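Long-range contact in forkhead-associated 1 (Saccharomyces cerevisiae, PDB 6C4U), which is an engineered forkhead-associated domain that binds a phosphothreonine peptide of the human transcription factor c-Myc: residues K59-L64 against L71-I76. Numbering follows the deposited sequence.
Sequences KHFQIL and LLLNDI
The antiparallel beta hairpin of strands 61-66 and 71-75 pairs Gln62 with Asn74 and Leu64 with Leu72 as hydrogen-bonded pairs. Gln62 N and Asn74 O are 3.0 Å apart, and Asn74 N and Gln62 O close the ring. Leu64 N reaches Leu72 O at 2.8 Å, and Leu72 N returns to Leu64 O. Beyond the paired strands, Ile76 N, just after strand 71-75, bonds to O of His60, just before strand 61-66, from above its carbonyl plane. On the face of Gln62, the Gln62 and Asn74 side chains lie side by side, pointing the same way, their amide planes 38° apart. Gln62 NE2 gives a 3.3 Å bond to a lone pair of Asn74 OD1, while Asn74 ND2 bonds to Ser92 O. Ile76 CD1 lies 3.8 Å from Gln62 CG, the two side chains crossing at about a right angle. An alanine in place of Gln62 is likely to leave Asn74 OD1 without this amide donor and Ile76 CD1 without one of its packing partners. The hairpin belongs to the beta sandwich of the FHA fold; its other face, with Phe61 and Ile63, packs against Ile102 of strand 101-105. There Leu73 CG stands anti to the backbone N (chi1 167°), which brings CD1 to Phe61 CD2. The Phe61 ring also stacks with Phe40, opposite which His60 and Phe61 form a classic beta bulge.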
loop_
_atom_site.group_PDB
_atom_site.type_symbol
_atom_site.label_atom_id
_atom_site.label_comp_id
_atom_site.label_asym_id
_atom_site.label_seq_id
_atom_site.Cartn_x
_atom_site.Cartn_y
_atom_site.Cartn_z
ATOM N N LYS F 59 -4.571 5.539 9.468
ATOM C CA LYS F 59 -3.779 5.602 8.254
ATOM C C LYS F 59 -2.505 4.854 8.598
ATOM O O LYS F 59 -1.673 5.334 9.370
ATOM C CB LYS F 59 -3.517 7.040 7.797
ATOM C CG LYS F 59 -4.741 7.736 7.222
ATOM C CD LYS F 59 -4.612 8.702 6.065
ATOM C CE LYS F 59 -6.000 9.345 5.862
ATOM N NZ LYS F 59 -6.477 9.684 4.473
ATOM N N HIS F 60 -2.383 3.656 8.033
ATOM C CA HIS F 60 -1.374 2.694 8.426
ATOM C C HIS F 60 -0.158 2.685 7.510
ATOM O O HIS F 60 0.973 2.659 7.978
ATOM C CB HIS F 60 -1.995 1.302 8.491
ATOM C CG HIS F 60 -1.177 0.333 9.275
ATOM N ND1 HIS F 60 -1.518 -0.070 10.545
ATOM C CD2 HIS F 60 -0.009 -0.286 8.979
ATOM C CE1 HIS F 60 -0.597 -0.907 10.995
ATOM N NE2 HIS F 60 0.334 -1.052 10.064
ATOM N N PHE F 61 -0.381 2.674 6.204
ATOM C CA PHE F 61 0.739 2.835 5.267
ATOM C C PHE F 61 0.244 3.458 3.979
ATOM O O PHE F 61 -0.958 3.502 3.738
ATOM C CB PHE F 61 1.501 1.507 5.034
ATOM C CG PHE F 61 0.689 0.422 4.366
ATOM C CD1 PHE F 61 -0.060 -0.473 5.135
ATOM C CD2 PHE F 61 0.686 0.264 2.980
ATOM C CE1 PHE F 61 -0.830 -1.455 4.535
ATOM C CE2 PHE F 61 -0.071 -0.737 2.377
ATOM C CZ PHE F 61 -0.821 -1.586 3.151
ATOM N N GLN F 62 1.177 3.980 3.190
ATOM C CA GLN F 62 0.853 4.565 1.908
ATOM C C GLN F 62 1.697 3.903 0.859
ATOM O O GLN F 62 2.801 3.410 1.147
ATOM C CB GLN F 62 1.170 6.071 1.883
ATOM C CG GLN F 62 0.763 6.839 3.128
ATOM C CD GLN F 62 0.854 8.317 2.985
ATOM O OE1 GLN F 62 -0.150 8.964 2.753
ATOM N NE2 GLN F 62 2.038 8.862 3.218
ATOM N N ILE F 63 1.184 3.904 -0.364
ATOM C CA ILE F 63 1.939 3.475 -1.522
ATOM C C ILE F 63 2.035 4.685 -2.423
ATOM O O ILE F 63 1.042 5.357 -2.674
ATOM C CB ILE F 63 1.288 2.253 -2.207
ATOM C CG1 ILE F 63 1.415 1.046 -1.271
ATOM C CG2 ILE F 63 1.939 1.970 -3.556
ATOM C CD1 ILE F 63 0.745 -0.213 -1.743
ATOM N N LEU F 64 3.242 4.978 -2.873
ATOM C CA LEU F 64 3.504 6.175 -3.653
ATOM C C LEU F 64 3.910 5.789 -5.057
ATOM O O LEU F 64 4.759 4.921 -5.238
ATOM C CB LEU F 64 4.639 6.967 -3.024
ATOM C CG LEU F 64 4.357 7.791 -1.788
ATOM C CD1 LEU F 64 3.725 7.027 -0.643
ATOM C CD2 LEU F 64 5.685 8.437 -1.399
ATOM N N LEU F 71 6.828 1.984 -7.446
ATOM C CA LEU F 71 5.990 2.150 -6.277
ATOM C C LEU F 71 6.852 2.111 -5.032
ATOM O O LEU F 71 7.814 1.363 -4.960
ATOM C CB LEU F 71 4.938 1.063 -6.234
ATOM C CG LEU F 71 4.024 0.977 -7.458
ATOM C CD1 LEU F 71 3.127 -0.231 -7.429
ATOM C CD2 LEU F 71 3.241 2.278 -7.640
ATOM N N LEU F 72 6.482 2.902 -4.042
ATOM C CA LEU F 72 7.184 2.975 -2.776
ATOM C C LEU F 72 6.216 2.769 -1.632
ATOM O O LEU F 72 5.069 3.207 -1.711
ATOM C CB LEU F 72 7.837 4.341 -2.633
ATOM C CG LEU F 72 8.933 4.637 -3.639
ATOM C CD1 LEU F 72 9.171 6.138 -3.645
ATOM C CD2 LEU F 72 10.230 3.923 -3.296
ATOM N N LEU F 73 6.709 2.155 -0.561
ATOM C CA LEU F 73 5.912 1.868 0.624
ATOM C C LEU F 73 6.365 2.723 1.829
ATOM O O LEU F 73 7.525 2.636 2.257
ATOM C CB LEU F 73 6.009 0.372 0.938
ATOM C CG LEU F 73 5.497 -0.075 2.317
ATOM C CD1 LEU F 73 4.000 0.082 2.423
ATOM C CD2 LEU F 73 5.863 -1.500 2.602
ATOM N N ASN F 74 5.432 3.512 2.379
ATOM C CA ASN F 74 5.690 4.410 3.515
ATOM C C ASN F 74 4.942 3.852 4.731
ATOM O O ASN F 74 3.713 3.953 4.783
ATOM C CB ASN F 74 5.223 5.865 3.142
ATOM C CG ASN F 74 5.688 6.957 4.130
ATOM O OD1 ASN F 74 5.044 8.024 4.270
ATOM N ND2 ASN F 74 6.825 6.726 4.785
ATOM N N ASP F 75 5.641 3.237 5.693
ATOM C CA ASP F 75 4.957 2.895 6.973
ATOM C C ASP F 75 4.668 4.174 7.755
ATOM O O ASP F 75 5.565 4.987 7.911
ATOM C CB ASP F 75 5.783 1.951 7.872
ATOM C CG ASP F 75 5.080 1.659 9.213
ATOM O OD1 ASP F 75 3.841 1.510 9.191
ATOM O OD2 ASP F 75 5.735 1.601 10.291
ATOM N N ILE F 76 3.444 4.344 8.247
ATOM C CA ILE F 76 3.084 5.522 9.065
ATOM C C ILE F 76 2.194 5.103 10.231
ATOM O O ILE F 76 1.253 5.811 10.634
ATOM C CB ILE F 76 2.419 6.632 8.222
ATOM C CG1 ILE F 76 1.145 6.140 7.541
ATOM C CG2 ILE F 76 3.391 7.121 7.155
ATOM C CD1 ILE F 76 0.341 7.220 6.859
#